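Side-chain contacts in 3-phytase (Klebsiella pneumoniae, PDB 2WNH), which probably hydrolyses phytate (inositol hexakisphosphate), releasing phosphate first from its 3-position: residues R334-Y339 with Q382-A387; E212-G217 with T239-L244; A148-K153 with G197-S202. The protein carries 3 engineered substitutions. One frame throughout, in Å; residues are numbered along the deposited sequence. Where two conformers were deposited one is given.

Contact 1 of 3, residues R334-Y339 with Q382-A387; sequences RYLRVY and QAAITA
L336 meets A384 and I385 where helix 381-388 packs on strand 334-342. L336 buries more surface here than either partner. It points toward the helix. CG lies anti to the backbone N (chi1 -172°), and CD2 is the branch that touches both A384 and I385. The methyl CD2 of L336 sits 3.8 Å from CB of A384. CB of L336 is nearly as near, 4.0 Å from the same A384 CB, so the alanine methyl rests against the leucine at two points. The CA atoms of L336 and A384 are 6.7 Å apart, a close approach helped by the small alanine. I385 starts off to one side, but its CG1 branch turns back to the strand. There CD1 of I385 comes to 4.1 Å from CD2 of L336. The two branched chains cross at about a right angle, so they meet at their methyl ends and not along their lengths.

F381 and L388 of the same helix also touch L336. The strand is part of the mixed sheet of the histidine phosphatase fold, and L336 pairs through its backbone with C379 of strand 376-380. A backbone bond between R334 and F381 ties the start of the helix to the strand. All three touching residues are buried, and no hydrogen bond or salt bridge joins the two segments. Between them the contact is therefore apolar packing.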
loop_
_atom_site.group_PDB
_atom_site.type_symbol
_atom_site.label_atom_id
_atom_site.label_comp_id
_atom_site.label_asym_id
_atom_site.label_seq_id
_atom_site.Cartn_x
_atom_site.Cartn_y
_atom_site.Cartn_z
ATOM N N ARG B 334 29.869 24.434 -4.681
ATOM C CA ARG B 334 29.813 23.017 -4.342
ATOM C C ARG B 334 30.622 22.663 -3.092
ATOM O O ARG B 334 31.662 23.284 -2.783
ATOM C CB ARG B 334 30.243 22.170 -5.529
ATOM C CG ARG B 334 29.182 22.174 -6.621
ATOM C CD ARG B 334 29.704 21.630 -7.906
ATOM N NE ARG B 334 28.595 21.157 -8.732
ATOM C CZ ARG B 334 28.593 21.156 -10.067
ATOM N NH1 ARG B 334 29.629 21.657 -10.745
ATOM N NH2 ARG B 334 27.542 20.674 -10.728
ATOM N N TYR B 335 30.095 21.670 -2.372
ATOM C CA TYR B 335 30.624 21.191 -1.105
ATOM C C TYR B 335 30.627 19.673 -1.107
ATOM O O TYR B 335 29.895 19.058 -1.853
ATOM C CB TYR B 335 29.738 21.667 0.041
ATOM C CG TYR B 335 29.862 23.141 0.301
ATOM C CD1 TYR B 335 29.189 24.068 -0.512
ATOM C CD2 TYR B 335 30.655 23.623 1.360
ATOM C CE1 TYR B 335 29.294 25.447 -0.277
ATOM C CE2 TYR B 335 30.765 24.993 1.597
ATOM C CZ TYR B 335 30.090 25.889 0.773
ATOM O OH TYR B 335 30.192 27.244 0.988
ATOM N N LEU B 336 31.455 19.089 -0.252
ATOM C CA LEU B 336 31.508 17.654 -0.075
ATOM C C LEU B 336 31.150 17.321 1.372
ATOM O O LEU B 336 31.541 18.038 2.289
ATOM C CB LEU B 336 32.915 17.157 -0.420
ATOM C CG LEU B 336 33.125 15.651 -0.474
ATOM C CD1 LEU B 336 32.385 15.060 -1.668
ATOM C CD2 LEU B 336 34.619 15.315 -0.530
ATOM N N ARG B 337 30.366 16.257 1.553
ATOM C CA ARG B 337 30.120 15.655 2.861
ATOM C C ARG B 337 30.679 14.242 2.824
ATOM O O ARG B 337 30.506 13.521 1.832
ATOM C CB ARG B 337 28.612 15.630 3.137
ATOM C CG ARG B 337 28.244 14.974 4.436
ATOM C CD ARG B 337 26.782 15.155 4.716
ATOM N NE ARG B 337 26.428 14.517 5.972
ATOM C CZ ARG B 337 25.416 13.676 6.120
ATOM N NH1 ARG B 337 24.655 13.344 5.077
ATOM N NH2 ARG B 337 25.174 13.163 7.319
ATOM N N VAL B 338 31.367 13.838 3.898
ATOM C CA VAL B 338 32.052 12.550 3.924
ATOM C C VAL B 338 31.721 11.912 5.262
ATOM O O VAL B 338 31.898 12.533 6.313
ATOM C CB VAL B 338 33.593 12.752 3.823
ATOM C CG1 VAL B 338 34.295 11.412 3.897
ATOM C CG2 VAL B 338 33.938 13.468 2.543
ATOM N N TYR B 339 31.201 10.682 5.251
ATOM C CA TYR B 339 30.868 10.057 6.533
ATOM C C TYR B 339 30.923 8.548 6.488
ATOM O O TYR B 339 30.951 7.950 5.406
ATOM C CB TYR B 339 29.501 10.536 7.061
ATOM C CG TYR B 339 28.324 10.282 6.158
ATOM C CD1 TYR B 339 27.975 11.201 5.179
ATOM C CD2 TYR B 339 27.543 9.132 6.308
ATOM C CE1 TYR B 339 26.885 10.982 4.358
ATOM C CE2 TYR B 339 26.422 8.904 5.486
ATOM C CZ TYR B 339 26.122 9.835 4.509
ATOM O OH TYR B 339 25.023 9.693 3.677
ATOM N N GLN B 382 36.585 21.531 -3.652
ATOM C CA GLN B 382 37.952 21.273 -4.167
ATOM C C GLN B 382 38.987 21.012 -3.069
ATOM O O GLN B 382 39.806 20.092 -3.175
ATOM C CB GLN B 382 38.444 22.407 -5.073
ATOM C CG GLN B 382 39.728 22.031 -5.826
ATOM C CD GLN B 382 39.648 20.638 -6.451
ATOM O OE1 GLN B 382 38.760 20.372 -7.275
ATOM N NE2 GLN B 382 40.559 19.740 -6.049
ATOM N N ALA B 383 38.955 21.837 -2.023
ATOM C CA ALA B 383 39.835 21.654 -0.875
ATOM C C ALA B 383 39.629 20.302 -0.189
ATOM O O ALA B 383 40.579 19.735 0.352
ATOM C CB ALA B 383 39.626 22.786 0.138
ATOM N N ALA B 384 38.387 19.805 -0.175
ATOM C CA ALA B 384 38.094 18.512 0.439
ATOM C C ALA B 384 38.683 17.382 -0.403
ATOM O O ALA B 384 39.358 16.477 0.123
ATOM C CB ALA B 384 36.593 18.343 0.621
ATOM N N ILE B 385 38.444 17.445 -1.711
ATOM C CA ILE B 385 39.029 16.486 -2.658
ATOM C C ILE B 385 40.556 16.423 -2.538
ATOM O O ILE B 385 41.136 15.338 -2.476
ATOM C CB ILE B 385 38.601 16.816 -4.104
ATOM C CG1 ILE B 385 37.060 16.719 -4.232
ATOM C CG2 ILE B 385 39.343 15.939 -5.116
ATOM C CD1 ILE B 385 36.495 15.299 -4.184
ATOM N N THR B 386 41.191 17.588 -2.500
ATOM C CA THR B 386 42.649 17.672 -2.386
ATOM C C THR B 386 43.153 17.047 -1.096
ATOM O O THR B 386 44.108 16.269 -1.114
ATOM C CB THR B 386 43.124 19.128 -2.476
ATOM O OG1 THR B 386 42.772 19.644 -3.768
ATOM C CG2 THR B 386 44.662 19.218 -2.306
ATOM N N ALA B 387 42.519 17.391 0.019
ATOM C CA ALA B 387 42.911 16.840 1.307
ATOM C C ALA B 387 42.721 15.326 1.375
ATOM O O ALA B 387 43.602 14.595 1.854
ATOM C CB ALA B 387 42.172 17.539 2.454
#

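Contact 2 of 3, residues E212-G217 with T239-L244; sequences ETLRLG and TALLPL
L214 and L241 both hold CG anti to the carbonyl carbon (chi1 -62° and -57°), and this sends their branched ends into the gap between the segments. The contact joins helix 204-219 to the turn that leads into helix 243-250, in a mainly helical part of the histidine phosphatase fold. The turn is a type I beta turn from T239 to L242. The leucines meet through one methyl each: CD1 of L214 lies 3.9 Å from CD1 of L241. Their side chains cross obliquely. L170 and L171 of helix 165-175 pack on L241 and L214 respectively, and V211 also touches L241. The leucine pair is thus one part of a larger apolar cluster.

One residue further along each segment, R215 meets L242. Here it is the aliphatic root of the arginine that touches: CB of R215 is 4.4 Å from CD2 of L242, a loose approach. The charged end of R215 is used elsewhere. Its NH1 bonds to N314, and its other nitrogens grip E212 side-on, one turn back on the helix. E212 also makes a salt bridge to R24, so it is held between two arginines. R24 belongs to the family's signature sequence, which ties this helix to the probable active-site region.

The two bonds of the grip differ. NH2 of R215 meets OE1 of E212 at 3.0 Å on the syn side, close to the carboxylate plane. NE of R215 reaches OE2 of E212, also at 3.0 Å, from well above that plane, 51° out of it.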
loop_
_atom_site.group_PDB
_atom_site.type_symbol
_atom_site.label_atom_id
_atom_site.label_comp_id
_atom_site.label_asym_id
_atom_site.label_seq_id
_atom_site.Cartn_x
_atom_site.Cartn_y
_atom_site.Cartn_z
ATOM N N GLU B 212 36.007 -11.277 15.000
ATOM C CA GLU B 212 35.070 -11.030 13.875
ATOM C C GLU B 212 33.958 -12.084 13.818
ATOM O O GLU B 212 32.781 -11.738 13.664
ATOM C CB GLU B 212 35.815 -10.972 12.548
ATOM C CG GLU B 212 34.924 -10.572 11.337
ATOM C CD GLU B 212 34.403 -9.131 11.391
ATOM O OE1 GLU B 212 35.091 -8.229 11.926
ATOM O OE2 GLU B 212 33.290 -8.893 10.851
ATOM N N THR B 213 34.330 -13.356 13.947
ATOM C CA THR B 213 33.340 -14.447 13.932
ATOM C C THR B 213 32.299 -14.299 15.062
ATOM O O THR B 213 31.090 -14.501 14.840
ATOM C CB THR B 213 34.032 -15.829 14.002
ATOM O OG1 THR B 213 34.977 -15.948 12.924
ATOM C CG2 THR B 213 33.006 -16.966 13.928
ATOM N N LEU B 214 32.766 -13.956 16.259
ATOM C CA LEU B 214 31.855 -13.734 17.384
ATOM C C LEU B 214 30.963 -12.521 17.130
ATOM O O LEU B 214 29.758 -12.581 17.372
ATOM C CB LEU B 214 32.633 -13.607 18.700
ATOM C CG LEU B 214 33.422 -14.872 19.077
ATOM C CD1 LEU B 214 34.280 -14.559 20.285
ATOM C CD2 LEU B 214 32.523 -16.067 19.376
ATOM N N ARG B 215 31.559 -11.429 16.637
ATOM C CA ARG B 215 30.789 -10.225 16.314
ATOM C C ARG B 215 29.723 -10.513 15.264
ATOM O O ARG B 215 28.576 -10.052 15.380
ATOM C CB ARG B 215 31.711 -9.109 15.803
ATOM C CG ARG B 215 30.941 -7.857 15.325
ATOM C CD ARG B 215 30.691 -7.903 13.797
ATOM N NE ARG B 215 31.893 -7.445 13.092
ATOM C CZ ARG B 215 32.295 -6.178 13.065
ATOM N NH1 ARG B 215 31.587 -5.235 13.671
ATOM N NH2 ARG B 215 33.417 -5.847 12.438
ATOM N N LEU B 216 30.114 -11.246 14.224
ATOM C CA LEU B 216 29.167 -11.650 13.163
ATOM C C LEU B 216 28.074 -12.587 13.697
ATOM O O LEU B 216 26.890 -12.370 13.407
ATOM C CB LEU B 216 29.908 -12.280 11.964
ATOM C CG LEU B 216 30.735 -11.294 11.120
ATOM C CD1 LEU B 216 31.682 -12.048 10.202
ATOM C CD2 LEU B 216 29.844 -10.325 10.342
ATOM N N GLY B 217 28.444 -13.587 14.506
ATOM C CA GLY B 217 27.432 -14.457 15.161
ATOM C C GLY B 217 26.432 -13.738 16.077
ATOM O O GLY B 217 25.239 -14.118 16.106
ATOM N N THR B 239 31.642 -5.945 22.401
ATOM C CA THR B 239 32.363 -4.660 22.412
ATOM C C THR B 239 33.725 -4.763 23.101
ATOM O O THR B 239 34.734 -4.240 22.593
ATOM C CB THR B 239 31.512 -3.570 23.093
ATOM O OG1 THR B 239 30.295 -3.410 22.360
ATOM C CG2 THR B 239 32.257 -2.242 23.151
ATOM N N ALA B 240 33.755 -5.457 24.239
ATOM C CA ALA B 240 34.985 -5.638 25.015
ATOM C C ALA B 240 36.082 -6.408 24.270
ATOM O O ALA B 240 37.250 -6.272 24.613
ATOM C CB ALA B 240 34.661 -6.342 26.322
ATOM N N LEU B 241 35.709 -7.218 23.274
ATOM C CA LEU B 241 36.664 -8.007 22.500
ATOM C C LEU B 241 37.250 -7.264 21.305
ATOM O O LEU B 241 38.279 -7.683 20.765
ATOM C CB LEU B 241 36.032 -9.317 22.018
ATOM C CG LEU B 241 35.477 -10.213 23.119
ATOM C CD1 LEU B 241 34.695 -11.382 22.541
ATOM C CD2 LEU B 241 36.617 -10.706 24.008
ATOM N N LEU B 242 36.576 -6.194 20.874
ATOM C CA LEU B 242 36.865 -5.557 19.586
ATOM C C LEU B 242 38.236 -4.884 19.495
ATOM O O LEU B 242 38.786 -4.734 18.391
ATOM C CB LEU B 242 35.742 -4.568 19.205
ATOM C CG LEU B 242 34.380 -5.209 18.927
ATOM C CD1 LEU B 242 33.338 -4.124 18.622
ATOM C CD2 LEU B 242 34.449 -6.266 17.800
ATOM N N PRO B 243 38.805 -4.497 20.639
ATOM C CA PRO B 243 40.162 -3.934 20.655
ATOM C C PRO B 243 41.196 -4.808 19.909
ATOM O O PRO B 243 42.130 -4.293 19.290
ATOM C CB PRO B 243 40.581 -3.675 22.096
ATOM N N LEU B 244 41.028 -6.129 19.945
ATOM C CA LEU B 244 41.918 -7.027 19.207
ATOM C C LEU B 244 41.765 -6.872 17.694
ATOM O O LEU B 244 42.719 -7.022 16.933
ATOM C CB LEU B 244 41.669 -8.482 19.613
ATOM C CG LEU B 244 42.274 -8.889 20.964
ATOM C CD1 LEU B 244 41.727 -10.253 21.414
ATOM C CD2 LEU B 244 43.783 -8.935 20.843
#

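Contact 3 of 3, residues A148-K153 with G197-S202; sequences AAVKEK and GKTTIS
V150 on helix 143-154 faces T199 on the short strand 199-201, with their CA atoms 7.6 Å apart. No hydrogen bond links the two backbones. The strand has extended angles, and T199 and I201, two residues apart, both serve the helix while T200 between them points away. On the helix, V150 alone makes the contact, and it points toward the strand.

V150 and T199 meet end-on, methyl to methyl. CG2 of V150 is 3.8 Å from CG2 of T199, and CB of V150 is 4.0 Å from the same methyl. T199 OG1 lies beside the backbone N (chi1 -51°), which puts CG2 anti to it and turns the methyl to the valine. The hydroxyl is occupied at its own end, hydrogen-bonded to Q146 of helix 143-154, the helix that carries V150, and to Q193 of the partner strand. I201 uses its longer branch. Its CD1 lies 3.8 Å from CG1 of V150, and the valine and isoleucine run antiparallel alongside one another. Each valine methyl therefore has its own nearest partner.

V191 of strand 191-193 packs on T199 and I201. The backbone of T200 bonds to E192, and that of S202 to R190. The arrangement is a helix laid against a two-stranded antiparallel beta hairpin, with one valine set against two residues from the same face of the strand.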
loop_
_atom_site.group_PDB
_atom_site.type_symbol
_atom_site.label_atom_id
_atom_site.label_comp_id
_atom_site.label_asym_id
_atom_site.label_seq_id
_atom_site.Cartn_x
_atom_site.Cartn_y
_atom_site.Cartn_z
ATOM N N ALA B 148 58.795 -4.645 5.952
ATOM C CA ALA B 148 59.346 -3.466 6.595
ATOM C C ALA B 148 58.281 -2.573 7.211
ATOM O O ALA B 148 58.394 -2.145 8.363
ATOM C CB ALA B 148 60.170 -2.661 5.573
ATOM N N ALA B 149 57.255 -2.274 6.411
ATOM C CA ALA B 149 56.146 -1.409 6.828
ATOM C C ALA B 149 55.399 -1.914 8.060
ATOM O O ALA B 149 55.131 -1.135 8.975
ATOM C CB ALA B 149 55.172 -1.230 5.642
ATOM N N VAL B 150 55.041 -3.198 8.062
ATOM C CA VAL B 150 54.349 -3.820 9.200
ATOM C C VAL B 150 55.260 -3.817 10.431
ATOM O O VAL B 150 54.834 -3.446 11.523
ATOM C CB VAL B 150 53.849 -5.263 8.859
ATOM C CG1 VAL B 150 53.233 -5.946 10.063
ATOM C CG2 VAL B 150 52.834 -5.217 7.711
ATOM N N LYS B 151 56.522 -4.187 10.242
ATOM C CA LYS B 151 57.461 -4.203 11.377
ATOM C C LYS B 151 57.660 -2.819 11.980
ATOM O O LYS B 151 57.702 -2.665 13.207
ATOM C CB LYS B 151 58.798 -4.814 10.961
ATOM C CG LYS B 151 58.744 -6.315 10.835
ATOM C CD LYS B 151 60.031 -6.851 10.208
ATOM C CE LYS B 151 61.220 -6.671 11.144
ATOM N NZ LYS B 151 62.417 -7.425 10.658
ATOM N N GLU B 152 57.748 -1.806 11.118
ATOM C CA GLU B 152 57.925 -0.422 11.560
ATOM C C GLU B 152 56.782 0.048 12.431
ATOM O O GLU B 152 56.987 0.591 13.523
ATOM C CB GLU B 152 58.088 0.519 10.365
ATOM C CG GLU B 152 58.448 1.950 10.761
ATOM C CD GLU B 152 59.764 2.031 11.543
ATOM O OE1 GLU B 152 60.794 1.503 11.056
ATOM O OE2 GLU B 152 59.769 2.622 12.650
ATOM N N LYS B 153 55.563 -0.187 11.957
ATOM C CA LYS B 153 54.387 0.199 12.697
ATOM C C LYS B 153 54.180 -0.651 13.944
ATOM O O LYS B 153 53.815 -0.108 14.978
ATOM C CB LYS B 153 53.154 0.142 11.806
ATOM C CG LYS B 153 51.989 0.886 12.401
ATOM C CD LYS B 153 50.832 0.981 11.422
ATOM C CE LYS B 153 49.731 1.812 12.036
ATOM N NZ LYS B 153 48.538 1.873 11.145
ATOM N N GLY B 197 53.408 -14.112 0.008
ATOM C CA GLY B 197 53.931 -12.828 0.487
ATOM C C GLY B 197 52.974 -11.977 1.307
ATOM O O GLY B 197 53.268 -10.806 1.577
ATOM N N LYS B 198 51.833 -12.548 1.701
ATOM C CA LYS B 198 50.927 -11.881 2.651
ATOM C C LYS B 198 51.560 -11.787 4.049
ATOM O O LYS B 198 52.079 -12.771 4.565
ATOM C CB LYS B 198 49.567 -12.590 2.732
ATOM C CG LYS B 198 48.692 -12.427 1.492
ATOM C CD LYS B 198 47.221 -12.226 1.856
ATOM C CE LYS B 198 46.926 -10.762 2.193
ATOM N NZ LYS B 198 45.467 -10.471 2.327
ATOM N N THR B 199 51.508 -10.599 4.645
ATOM C CA THR B 199 52.166 -10.340 5.921
ATOM C C THR B 199 51.146 -10.264 7.044
ATOM O O THR B 199 50.287 -9.375 7.055
ATOM C CB THR B 199 52.942 -9.013 5.878
ATOM O OG1 THR B 199 53.783 -8.991 4.727
ATOM C CG2 THR B 199 53.791 -8.828 7.119
ATOM N N THR B 200 51.243 -11.192 7.990
ATOM C CA THR B 200 50.311 -11.248 9.118
ATOM C C THR B 200 51.093 -11.312 10.434
ATOM O O THR B 200 52.300 -11.587 10.428
ATOM C CB THR B 200 49.386 -12.474 9.004
ATOM O OG1 THR B 200 50.188 -13.659 8.956
ATOM C CG2 THR B 200 48.540 -12.393 7.735
ATOM N N ILE B 201 50.406 -11.056 11.547
ATOM C CA ILE B 201 50.988 -11.161 12.887
ATOM C C ILE B 201 50.516 -12.474 13.508
ATOM O O ILE B 201 49.312 -12.724 13.622
ATOM C CB ILE B 201 50.560 -9.985 13.808
ATOM C CG1 ILE B 201 50.738 -8.607 13.132
ATOM C CG2 ILE B 201 51.201 -10.096 15.194
ATOM C CD1 ILE B 201 52.141 -8.116 12.974
ATOM N N SER B 202 51.455 -13.333 13.903
ATOM C CA SER B 202 51.057 -14.604 14.507
ATOM C C SER B 202 50.321 -14.333 15.813
ATOM O O SER B 202 50.605 -13.353 16.518
ATOM C CB SER B 202 52.277 -15.508 14.740
ATOM O OG SER B 202 53.087 -14.939 15.744
#

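How the contacts relate
All three contacts are buried, and none has a hydrogen bond or salt bridge between its segments. Contact 1 packs a late helix on the large mixed sheet. Contact 2 lies on the opposite side of the chain's centre. Contacts 2 and 3 share no element, but strand 199-201 of contact 3 is followed after two residues by helix 204-219 of contact 2. The centre of contact 2 lies about 15 Å from the centre of the chain, those of contacts 1 and 3 about 20 and 21 Å. Contacts 1 and 3 are methyl packing of a helix on a strand. Contact 2 also sets an arginine's aliphatic root beside a leucine and has a salt bridge within one segment.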